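Local coordinates for protection of telomeres protein 1 (Schizosaccharomyces pombe, PDB 7CUI) that protects the single-stranded 3' overhang of telomeres and regulates telomerase, represented here by the C-terminal part of the protein, at residues 137-140 and 141-145; 128-131 and 132-135; 113-117 and 118-122; 62-65 and 66-69; 184-187 and 188-191. All coordinates share one frame; numbering follows the deposited sequence.

Interaction 1: residues 137-140 and 141-145; sequences NLEE and RIQHH. With SO4 (sulfate ion), chain E.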
# COMPACT_ATOMS: atom_id res chain seq x y z
N ASN A 137 -11.54 4.63 -10.35
CA ASN A 137 -12.43 3.54 -10.74
C ASN A 137 -11.70 2.20 -10.81
O ASN A 137 -12.25 1.24 -11.36
CB ASN A 137 -13.16 3.81 -12.05
CG ASN A 137 -14.00 5.06 -12.02
OD1 ASN A 137 -13.54 6.13 -12.43
ND2 ASN A 137 -15.20 4.96 -11.50
N LEU A 138 -10.51 2.10 -10.21
CA LEU A 138 -9.70 0.89 -10.27
C LEU A 138 -10.43 -0.30 -9.65
O LEU A 138 -10.47 -1.38 -10.26
CB LEU A 138 -8.37 1.16 -9.55
CG LEU A 138 -7.11 0.48 -10.10
CD1 LEU A 138 -6.35 -0.21 -8.97
CD2 LEU A 138 -7.39 -0.48 -11.25
N GLU A 139 -11.00 -0.12 -8.45
CA GLU A 139 -11.61 -1.21 -7.71
C GLU A 139 -12.82 -1.74 -8.49
O GLU A 139 -13.00 -2.96 -8.60
CB GLU A 139 -11.99 -0.76 -6.30
CG GLU A 139 -12.54 -1.86 -5.41
CD GLU A 139 -14.03 -2.14 -5.48
OE1 GLU A 139 -14.79 -1.27 -5.97
OE2 GLU A 139 -14.44 -3.25 -5.04
N GLU A 140 -13.61 -0.80 -9.03
CA GLU A 140 -14.81 -1.10 -9.78
C GLU A 140 -14.46 -1.99 -10.97
O GLU A 140 -15.17 -2.95 -11.26
CB GLU A 140 -15.43 0.19 -10.33
CG GLU A 140 -16.31 0.90 -9.33
CD GLU A 140 -16.80 2.29 -9.73
OE1 GLU A 140 -16.65 2.66 -10.93
OE2 GLU A 140 -17.33 3.00 -8.85
N ARG A 141 -13.37 -1.63 -11.65
CA ARG A 141 -12.94 -2.29 -12.86
C ARG A 141 -12.33 -3.65 -12.52
O ARG A 141 -12.53 -4.62 -13.24
CB ARG A 141 -11.94 -1.42 -13.63
CG ARG A 141 -12.58 -0.37 -14.55
CD ARG A 141 -13.89 -0.66 -15.25
NE ARG A 141 -13.80 -1.48 -16.47
CZ ARG A 141 -14.84 -1.92 -17.20
NH1 ARG A 141 -14.62 -2.59 -18.36
NH2 ARG A 141 -16.08 -1.67 -16.80
N ILE A 142 -11.59 -3.69 -11.41
CA ILE A 142 -10.99 -4.94 -10.97
C ILE A 142 -12.10 -5.94 -10.66
O ILE A 142 -12.03 -7.10 -11.09
CB ILE A 142 -10.01 -4.73 -9.80
CG1 ILE A 142 -8.66 -4.22 -10.30
CG2 ILE A 142 -9.87 -6.00 -8.97
CD1 ILE A 142 -7.67 -3.89 -9.21
N GLN A 143 -13.15 -5.49 -9.96
CA GLN A 143 -14.28 -6.35 -9.65
C GLN A 143 -15.05 -6.71 -10.92
O GLN A 143 -15.59 -7.81 -11.04
CB GLN A 143 -15.20 -5.70 -8.62
CG GLN A 143 -14.58 -5.58 -7.24
CD GLN A 143 -13.97 -6.87 -6.74
OE1 GLN A 143 -12.93 -6.87 -6.09
NE2 GLN A 143 -14.63 -7.99 -7.01
N HIS A 144 -15.11 -5.76 -11.86
CA HIS A 144 -15.78 -5.98 -13.13
C HIS A 144 -15.13 -7.16 -13.84
O HIS A 144 -15.82 -8.02 -14.39
CB HIS A 144 -15.77 -4.71 -13.98
CG HIS A 144 -16.17 -4.96 -15.40
ND1 HIS A 144 -17.49 -5.03 -15.80
CD2 HIS A 144 -15.43 -5.23 -16.50
CE1 HIS A 144 -17.55 -5.30 -17.08
NE2 HIS A 144 -16.29 -5.43 -17.54
N HIS A 145 -13.79 -7.20 -13.84
CA HIS A 145 -13.07 -8.23 -14.58
C HIS A 145 -13.20 -9.59 -13.89
O HIS A 145 -13.35 -10.61 -14.56
CB HIS A 145 -11.62 -7.82 -14.83
CG HIS A 145 -11.48 -6.75 -15.86
ND1 HIS A 145 -11.86 -6.94 -17.18
CD2 HIS A 145 -11.01 -5.48 -15.78
CE1 HIS A 145 -11.63 -5.83 -17.86
NE2 HIS A 145 -11.10 -4.93 -17.03
S SO4 E . -15.82 -3.15 -21.35
O1 SO4 E . -15.17 -4.42 -21.19
O2 SO4 E . -16.95 -3.08 -20.46
O3 SO4 E . -14.89 -2.09 -21.03
O4 SO4 E . -16.26 -3.00 -22.71
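Leu138 and Ile142, one helical turn apart, meet obliquely through their methyl ends, CD1 of Leu138 lying 3.9 Å from CD1 of Ile142. One residue further round the helix, CG of Gln143 comes 3.2 Å from OE2 of Glu139. Beneath these contacts runs the backbone ladder: the N-H groups of Arg141, Ile142, Gln143 and His144 bond to the carbonyls of Asn137, Leu138, Glu139 and Glu140. Asn137 ND2 adds a bond to Glu140 OE1 (2.8 Å), met from above the carboxylate plane. On the polar flank Arg141 bends at chi2 and chi3 (-33° and -80°), which brings its guanidinium across the His144 ring, NH2 standing 3.5 Å above the ring centre. Its NH1 bonds to O2 of a sulfate, probably from the crystallisation liquor, at 3.2 Å, while NE forms a salt bridge with Asp158. A methionine in its place would probably cost Asp158 its salt bridge, leaving it the bond from His145, and the sulfate its NH1 donor. Ala155 and Phe60 back the buried Leu138 and Ile142. Asn137 holds the N-cap position without a side-chain capping bond, and these i-to-i+4 pairs are typical of the first turns of an amphipathic alpha helix, here 138-148.

Interaction 2: residues 128-131 and 132-135; sequences KERL and FLIW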
# COMPACT_ATOMS: atom_id res chain seq x y z
N LYS A 128 -14.52 2.06 0.67
CA LYS A 128 -14.53 2.16 -0.78
C LYS A 128 -14.46 3.63 -1.19
O LYS A 128 -13.64 3.99 -2.03
CB LYS A 128 -15.81 1.55 -1.37
CG LYS A 128 -15.61 0.37 -2.31
CD LYS A 128 -16.73 0.24 -3.34
CE LYS A 128 -17.84 -0.71 -2.95
NZ LYS A 128 -17.36 -2.11 -2.85
N GLU A 129 -15.32 4.45 -0.58
CA GLU A 129 -15.49 5.84 -0.97
C GLU A 129 -14.22 6.63 -0.68
O GLU A 129 -13.86 7.52 -1.44
CB GLU A 129 -16.73 6.45 -0.30
CG GLU A 129 -18.03 6.03 -0.97
CD GLU A 129 -19.30 6.44 -0.24
OE1 GLU A 129 -20.39 6.33 -0.84
OE2 GLU A 129 -19.19 6.86 0.94
N ARG A 130 -13.54 6.27 0.41
CA ARG A 130 -12.31 6.95 0.79
C ARG A 130 -11.18 6.57 -0.16
O ARG A 130 -10.46 7.44 -0.64
CB ARG A 130 -11.95 6.64 2.25
CG ARG A 130 -11.01 7.66 2.87
CD ARG A 130 -11.71 8.48 3.94
NE ARG A 130 -10.85 9.52 4.48
CZ ARG A 130 -10.97 10.81 4.20
NH1 ARG A 130 -11.92 11.22 3.38
NH2 ARG A 130 -10.15 11.68 4.76
N LEU A 131 -11.06 5.27 -0.45
CA LEU A 131 -10.00 4.76 -1.31
C LEU A 131 -10.25 5.17 -2.77
O LEU A 131 -9.34 5.16 -3.59
CB LEU A 131 -9.91 3.24 -1.15
CG LEU A 131 -9.38 2.76 0.21
CD1 LEU A 131 -9.27 1.24 0.24
CD2 LEU A 131 -8.02 3.37 0.52
N PHE A 132 -11.49 5.57 -3.08
CA PHE A 132 -11.81 6.09 -4.39
C PHE A 132 -10.92 7.29 -4.71
O PHE A 132 -10.55 7.50 -5.86
CB PHE A 132 -13.30 6.43 -4.49
CG PHE A 132 -13.79 6.66 -5.90
CD1 PHE A 132 -14.24 5.60 -6.68
CD2 PHE A 132 -13.79 7.94 -6.46
CE1 PHE A 132 -14.69 5.81 -7.98
CE2 PHE A 132 -14.24 8.15 -7.76
CZ PHE A 132 -14.68 7.08 -8.52
N LEU A 133 -10.53 8.04 -3.67
CA LEU A 133 -9.78 9.27 -3.82
C LEU A 133 -8.32 9.00 -4.20
O LEU A 133 -7.62 9.92 -4.62
CB LEU A 133 -9.90 10.11 -2.54
CG LEU A 133 -11.32 10.47 -2.10
CD1 LEU A 133 -11.33 11.18 -0.75
CD2 LEU A 133 -12.04 11.31 -3.16
N ILE A 134 -7.86 7.74 -4.07
CA ILE A 134 -6.48 7.41 -4.42
C ILE A 134 -6.40 6.52 -5.67
O ILE A 134 -5.36 6.51 -6.33
CB ILE A 134 -5.66 6.82 -3.25
CG1 ILE A 134 -6.23 5.48 -2.77
CG2 ILE A 134 -5.51 7.81 -2.12
CD1 ILE A 134 -5.26 4.67 -1.93
N TRP A 135 -7.45 5.75 -5.98
CA TRP A 135 -7.37 4.84 -7.11
C TRP A 135 -8.56 4.96 -8.08
O TRP A 135 -8.71 4.11 -8.96
CB TRP A 135 -7.13 3.40 -6.65
CG TRP A 135 -8.24 2.76 -5.87
CD1 TRP A 135 -9.58 3.00 -5.97
CD2 TRP A 135 -8.10 1.74 -4.86
NE1 TRP A 135 -10.28 2.21 -5.10
CE2 TRP A 135 -9.39 1.43 -4.39
CE3 TRP A 135 -7.00 1.07 -4.30
CZ2 TRP A 135 -9.62 0.48 -3.40
CZ3 TRP A 135 -7.22 0.14 -3.31
CH2 TRP A 135 -8.51 -0.16 -2.87
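Leu131 packs against Trp135 one turn further on, and this pair makes the dense half of the contact. CB of Leu131 sits over the six-membered ring of the indole, 4.0 Å from its centroid and 28° off the normal, a CH-pi contact, while the methyl CD1 of Leu131 approaches CH2 of Trp135 to 3.5 Å. The indole can fold back this way because its CG stands between the backbone N and the carbonyl carbon (chi1 65°). The same ring also has the carbonyl oxygen of Leu131 above one face, near the rim. Ile134 lies alongside Leu131 and points the same way, with CD1 of Ile134 3.9 Å from CD2 of Leu131.

All this belongs to the last turns of helix 121-135, where the helix kinks and tightens. Leu133 N bonds to Arg130 O (3.1 Å) and Ile134 N to Leu131 O, three residues back instead of four. Leu131 O takes a second bond from Trp135 N at 3.1 Å, so one buried carbonyl is gripped twice. The inner flank rests on the beta sheet: Trp135 stacks with Phe60, and Ile198 touches Leu131, Leu133 and Ile134.

The other flank is sparser. Glu129 is exposed, and Lys128 lays its aliphatic part on Leu65, its ion pair to Glu139 long and weak. Arg130 crosses Leu133 obliquely, its NH1 4.2 Å from CD1 of the leucine, and anchors elsewhere through NE to the carbonyl of Ile107. Phe132 turns its ring outward, toward Asn137; of its side chain only CB stays close to the preceding turn, 3.3 Å from Glu129 O.

Interaction 3: residues 113-117 and 118-122; sequences QPCNL and ADHPQ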
# COMPACT_ATOMS: atom_id res chain seq x y z
N GLN A 113 -12.56 1.95 11.02
CA GLN A 113 -11.66 1.29 11.95
C GLN A 113 -11.50 -0.17 11.55
O GLN A 113 -12.40 -0.75 10.95
CB GLN A 113 -12.23 1.38 13.37
CG GLN A 113 -12.32 2.79 13.92
CD GLN A 113 -10.98 3.48 13.98
OE1 GLN A 113 -9.95 2.90 14.34
NE2 GLN A 113 -10.97 4.75 13.61
N PRO A 114 -10.35 -0.81 11.86
CA PRO A 114 -10.18 -2.24 11.58
C PRO A 114 -11.17 -3.06 12.38
O PRO A 114 -11.36 -2.84 13.58
CB PRO A 114 -8.74 -2.54 12.01
CG PRO A 114 -8.40 -1.43 12.98
CD PRO A 114 -9.17 -0.22 12.49
N CYS A 115 -11.81 -4.01 11.70
CA CYS A 115 -12.75 -4.95 12.28
C CYS A 115 -13.03 -6.02 11.22
O CYS A 115 -12.41 -6.00 10.16
CB CYS A 115 -14.04 -4.24 12.66
SG CYS A 115 -14.79 -3.33 11.29
N ASN A 116 -13.94 -6.94 11.52
CA ASN A 116 -14.43 -7.86 10.51
C ASN A 116 -15.30 -7.06 9.53
O ASN A 116 -16.40 -6.65 9.87
CB ASN A 116 -15.18 -9.03 11.16
CG ASN A 116 -15.38 -10.18 10.21
OD1 ASN A 116 -14.91 -11.29 10.46
ND2 ASN A 116 -16.07 -9.94 9.11
N LEU A 117 -14.79 -6.83 8.32
CA LEU A 117 -15.41 -5.92 7.38
C LEU A 117 -16.67 -6.56 6.77
O LEU A 117 -17.63 -5.86 6.42
CB LEU A 117 -14.38 -5.54 6.31
CG LEU A 117 -13.66 -4.19 6.42
CD1 LEU A 117 -13.98 -3.41 7.69
CD2 LEU A 117 -12.16 -4.34 6.24
N ALA A 118 -16.68 -7.89 6.66
CA ALA A 118 -17.85 -8.60 6.17
C ALA A 118 -19.07 -8.31 7.05
O ALA A 118 -20.18 -8.18 6.53
CB ALA A 118 -17.58 -10.08 6.09
N ASP A 119 -18.85 -8.18 8.36
CA ASP A 119 -19.92 -7.85 9.31
C ASP A 119 -20.22 -6.35 9.34
O ASP A 119 -21.11 -5.93 10.08
CB ASP A 119 -19.58 -8.30 10.73
CG ASP A 119 -19.32 -9.79 10.90
OD1 ASP A 119 -19.88 -10.59 10.11
OD2 ASP A 119 -18.55 -10.14 11.83
N HIS A 120 -19.47 -5.54 8.58
CA HIS A 120 -19.67 -4.10 8.55
C HIS A 120 -19.85 -3.60 7.12
O HIS A 120 -18.96 -2.95 6.57
CB HIS A 120 -18.51 -3.38 9.27
CG HIS A 120 -18.44 -3.68 10.73
ND1 HIS A 120 -17.83 -4.82 11.21
CD2 HIS A 120 -18.88 -3.00 11.81
CE1 HIS A 120 -17.90 -4.83 12.53
NE2 HIS A 120 -18.55 -3.73 12.92
N PRO A 121 -21.00 -3.87 6.48
CA PRO A 121 -21.22 -3.41 5.10
C PRO A 121 -21.11 -1.90 4.92
O PRO A 121 -20.50 -1.45 3.95
CB PRO A 121 -22.61 -3.94 4.71
CG PRO A 121 -23.17 -4.65 5.92
CD PRO A 121 -22.12 -4.65 7.02
N GLN A 122 -21.70 -1.12 5.85
CA GLN A 122 -21.72 0.33 5.75
C GLN A 122 -20.29 0.89 5.79
O GLN A 122 -19.94 1.75 4.99
CB GLN A 122 -22.60 0.98 6.82
CG GLN A 122 -24.10 0.89 6.53
CD GLN A 122 -24.42 1.03 5.06
OE1 GLN A 122 -24.20 2.08 4.45
NE2 GLN A 122 -24.93 -0.04 4.48
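Cys115 and His120 meet by a sulfur-aromatic contact. SG of Cys115 stands over one face of the imidazole, 3.6 Å from the ring centroid and 22° off the normal, displaced toward the rim on the ND1 side. The sulfur lies between the backbone N and the carbonyl carbon of its own residue (chi1 55°), a rotation that turns it to His120.

Hydrogen bonding supplies the second component. ND1 of His120 donates to the carbonyl oxygen of Asn116 at 2.7 Å; the bond is nearly straight, 169° at the hydrogen, and the oxygen lies in the ring plane, at its edge. With sulfur over a face and oxygen at the edge, the imidazole is held in both position and rotation. A leucine here would probably leave the Asn116 carbonyl without this donor and the cysteine sulfur without its aromatic partner. In the backbone, His120 N bonds to Leu117 O at 2.9 Å, closing a type I turn through Ala118 and Asp119, and Asp119 N makes a weak bond to Asn116 O.

These turns lead the chain from the loop after helix 100-107 into helix 121-135. His120 occupies the N-cap position, Pro121 opens the first turn, and the carbonyl of His120 accepts a bond from the Thr124 hydroxyl.

The remaining contacts are packing. The amide of Asn116 and the carboxylate of Asp119 stack, their planes nearly parallel, with Asn116 CG 3.6 Å from Asp119 OD2. Leu117 turns the other way and is buried against Phe68, Ala69 and Trp80 of the sheet, whereas Ala118 and Asp119 remain on the exposed side.

Interaction 4: residues 62-65 and 66-69; sequences PKSL and TQFA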
# COMPACT_ATOMS: atom_id res chain seq x y z
N PRO A 62 -5.66 -7.42 -0.64
CA PRO A 62 -6.43 -8.41 -1.40
C PRO A 62 -7.52 -7.79 -2.27
O PRO A 62 -7.76 -6.58 -2.23
CB PRO A 62 -7.02 -9.31 -0.30
CG PRO A 62 -7.10 -8.44 0.94
CD PRO A 62 -6.07 -7.35 0.77
N LYS A 63 -8.18 -8.63 -3.08
CA LYS A 63 -9.11 -8.14 -4.07
C LYS A 63 -10.42 -7.69 -3.44
O LYS A 63 -11.06 -6.78 -3.97
CB LYS A 63 -9.33 -9.19 -5.17
CG LYS A 63 -8.07 -9.55 -5.95
CD LYS A 63 -7.41 -8.37 -6.62
CE LYS A 63 -6.22 -8.79 -7.46
NZ LYS A 63 -5.10 -7.84 -7.32
N SER A 64 -10.83 -8.33 -2.33
CA SER A 64 -12.01 -7.89 -1.59
C SER A 64 -11.60 -6.87 -0.54
O SER A 64 -10.72 -7.15 0.27
CB SER A 64 -12.70 -9.01 -0.89
OG SER A 64 -13.11 -9.98 -1.83
N LEU A 65 -12.29 -5.72 -0.54
CA LEU A 65 -12.13 -4.73 0.51
C LEU A 65 -12.60 -5.31 1.83
O LEU A 65 -12.25 -4.83 2.90
CB LEU A 65 -12.92 -3.47 0.13
CG LEU A 65 -12.43 -2.74 -1.11
CD1 LEU A 65 -12.88 -1.29 -1.08
CD2 LEU A 65 -10.91 -2.79 -1.20
N THR A 66 -13.39 -6.38 1.73
CA THR A 66 -13.91 -7.12 2.86
C THR A 66 -12.77 -7.76 3.65
O THR A 66 -12.93 -8.10 4.82
CB THR A 66 -15.00 -8.07 2.35
OG1 THR A 66 -16.20 -7.37 2.66
CG2 THR A 66 -14.98 -9.43 3.00
N GLN A 67 -11.60 -7.88 3.01
CA GLN A 67 -10.47 -8.56 3.60
C GLN A 67 -9.34 -7.57 3.88
O GLN A 67 -8.20 -7.97 4.10
CB GLN A 67 -10.01 -9.72 2.70
CG GLN A 67 -11.09 -10.78 2.48
CD GLN A 67 -10.61 -11.98 1.70
OE1 GLN A 67 -11.26 -12.43 0.76
NE2 GLN A 67 -9.47 -12.53 2.10
N PHE A 68 -9.68 -6.27 3.90
CA PHE A 68 -8.67 -5.23 4.09
C PHE A 68 -8.24 -5.11 5.56
O PHE A 68 -7.25 -4.45 5.85
CB PHE A 68 -9.16 -3.90 3.52
CG PHE A 68 -8.61 -3.56 2.16
CD1 PHE A 68 -8.50 -4.53 1.17
CD2 PHE A 68 -8.22 -2.26 1.86
CE1 PHE A 68 -8.00 -4.21 -0.09
CE2 PHE A 68 -7.72 -1.94 0.60
CZ PHE A 68 -7.61 -2.92 -0.37
N ALA A 69 -8.98 -5.74 6.48
CA ALA A 69 -8.52 -5.86 7.85
C ALA A 69 -8.45 -7.34 8.21
O ALA A 69 -9.35 -8.10 7.87
CB ALA A 69 -9.43 -5.11 8.80
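The ring of Phe68 has the methyl CD2 of Leu65 over one face, 3.5 Å from the ring centroid and 19° off the normal, a CH-pi contact displaced toward CE1 and CZ. At the ring edge, near its plane, lies the carbonyl oxygen of Pro62, 3.2 Å from CE1 of Phe68. The pyrrolidine of Pro62 crosses the ring obliquely, bringing its CD 3.7 Å from Phe68 CD1.

The motif is a pair of overlapping tight turns with 3-10 character at Leu65 and Thr66. It interrupts the long strand 49-73 just before that strand runs on in the hairpin with strand 77-87. Gln67 N bonds to Ser64 O at 3.0 Å and Phe68 N to Leu65 O at 3.1 Å, both donors lying well above the carbonyl planes, as the short i-to-i+3 reach of such turns brings about. A cis peptide bond precedes Pro62, and the two turns bring Phe68 back against it.

Leu65 and Phe68 run side by side and point the same way, toward helix 121-135, whose Leu131 and Trp135 touch the phenylalanine. Phe82 of the neighbouring strand stacks with Phe68 as well, so aromatic and aliphatic groups together enclose a buried ring. On the outer side the contacts are looser: Ser64 and Gln67 approach through CB and the amide end without tight packing, and Lys63 leads away to a salt bridge with Asp59. At the start of the loop the proline ring packs back on its far end, CG of Pro62 lying 3.6 Å from CB of Gln67.

Interaction 5: residues 184-187 and 188-191; sequences LTFL and QKRW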
# COMPACT_ATOMS: atom_id res chain seq x y z
N LEU A 184 20.22 -14.25 1.53
CA LEU A 184 19.38 -13.07 1.65
C LEU A 184 19.51 -12.24 0.36
O LEU A 184 20.57 -11.68 0.08
CB LEU A 184 19.80 -12.24 2.87
CG LEU A 184 19.40 -12.79 4.25
CD1 LEU A 184 20.08 -12.01 5.37
CD2 LEU A 184 17.89 -12.79 4.43
N THR A 185 18.42 -12.18 -0.41
CA THR A 185 18.41 -11.57 -1.73
C THR A 185 17.47 -10.36 -1.73
O THR A 185 16.98 -9.94 -0.69
CB THR A 185 18.03 -12.59 -2.81
OG1 THR A 185 16.64 -12.91 -2.71
CG2 THR A 185 18.84 -13.87 -2.73
N PHE A 186 17.23 -9.80 -2.93
CA PHE A 186 16.39 -8.62 -3.06
C PHE A 186 14.91 -9.00 -2.99
O PHE A 186 14.08 -8.16 -2.66
CB PHE A 186 16.68 -7.90 -4.38
CG PHE A 186 16.49 -6.41 -4.31
CD1 PHE A 186 17.41 -5.62 -3.63
CD2 PHE A 186 15.42 -5.79 -4.93
CE1 PHE A 186 17.25 -4.24 -3.57
CE2 PHE A 186 15.26 -4.42 -4.86
CZ PHE A 186 16.18 -3.64 -4.18
N LEU A 187 14.61 -10.26 -3.32
CA LEU A 187 13.27 -10.82 -3.21
C LEU A 187 12.80 -10.76 -1.76
O LEU A 187 11.63 -10.98 -1.48
CB LEU A 187 13.30 -12.28 -3.69
CG LEU A 187 13.09 -12.52 -5.18
CD1 LEU A 187 12.99 -14.01 -5.48
CD2 LEU A 187 11.86 -11.78 -5.70
N GLN A 188 13.73 -10.46 -0.84
CA GLN A 188 13.47 -10.54 0.58
C GLN A 188 13.15 -9.16 1.15
O GLN A 188 12.80 -9.03 2.32
CB GLN A 188 14.64 -11.19 1.33
CG GLN A 188 14.57 -12.72 1.35
CD GLN A 188 15.12 -13.36 0.10
OE1 GLN A 188 15.88 -12.75 -0.64
NE2 GLN A 188 14.75 -14.60 -0.13
N LYS A 189 13.26 -8.12 0.31
CA LYS A 189 12.92 -6.78 0.74
C LYS A 189 11.41 -6.56 0.62
O LYS A 189 10.77 -7.10 -0.27
CB LYS A 189 13.72 -5.73 -0.05
CG LYS A 189 15.19 -5.64 0.31
CD LYS A 189 15.92 -4.55 -0.45
CE LYS A 189 17.23 -4.12 0.18
NZ LYS A 189 17.02 -3.28 1.38
N ARG A 190 10.87 -5.77 1.56
CA ARG A 190 9.49 -5.31 1.54
C ARG A 190 9.49 -3.78 1.62
O ARG A 190 10.42 -3.18 2.15
CB ARG A 190 8.73 -5.89 2.73
CG ARG A 190 7.86 -7.11 2.42
CD ARG A 190 8.53 -8.14 1.54
NE ARG A 190 7.81 -9.41 1.46
CZ ARG A 190 8.28 -10.49 0.84
NH1 ARG A 190 9.46 -10.45 0.23
NH2 ARG A 190 7.56 -11.60 0.82
N TRP A 191 8.42 -3.16 1.10
CA TRP A 191 8.23 -1.73 1.20
C TRP A 191 6.92 -1.43 1.93
O TRP A 191 5.91 -2.09 1.70
CB TRP A 191 8.23 -1.07 -0.18
CG TRP A 191 9.54 -1.19 -0.88
CD1 TRP A 191 10.56 -0.27 -0.89
CD2 TRP A 191 9.99 -2.31 -1.66
NE1 TRP A 191 11.61 -0.75 -1.63
CE2 TRP A 191 11.29 -1.99 -2.11
CE3 TRP A 191 9.43 -3.54 -2.02
CZ2 TRP A 191 12.03 -2.86 -2.91
CZ3 TRP A 191 10.16 -4.40 -2.80
CH2 TRP A 191 11.44 -4.07 -3.25
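Phe186 and Lys189 cross obliquely, the aliphatic run of the lysine lying over the aromatic ring. CD of Lys189 stands 3.9 Å from the ring centroid of Phe186 and 29° off its normal, a CH-pi contact. The lysine chain gets there by staying extended through chi2 and chi3 (-177° and 161°), and it bends only at chi4, where NZ makes a long, weak ion pair with Glu170. Against Trp191 the same phenylalanine is set at about a right angle: its CE2 comes to the edge of the indole, 4.1 Å from CZ2. Leu38 touches both aromatic residues. Lys189 N bonds to Phe186 O at 3.1 Å, with the donor well above the carbonyl plane, and so closes a type I turn through Leu187 and Gln188. The guanidinium of Arg190 presents its edge to the carbonyl of Leu187; the bond from NH1 is weak, at 2.8 Å but far from straight. Its firmer partner is an acidic side chain on the chain of another protein, which NH2 engages in a salt bridge. The turn delivers the chain into strand 190-198 of a curled, mixed beta sheet, consistent with an OB-type barrel, beside the surface that meets the other protein.

In the fold
Interactions 1 to 4 form a connected group, whereas interaction 5 lies apart, about 24 Å or more from any of them between centres, though it reaches the same sheet as interaction 4. Interactions 2 and 4 share the apolar core: Trp135 and Leu131 of the helix meet Leu65 and Phe68 of the strand loop. Interaction 3 is the surface member, yet Leu117 fastens it to interaction 4, and it opens the helix that interaction 2 ends. Interaction 1 starts the next helix and touches both 2 and 4. Aliphatic-on-ring packing marks 2 and 4, a sulfur-imidazole pair 3, and charged groups come forward at the margins, in 1 toward Asp158 and a sulfate, in 5 toward another protein.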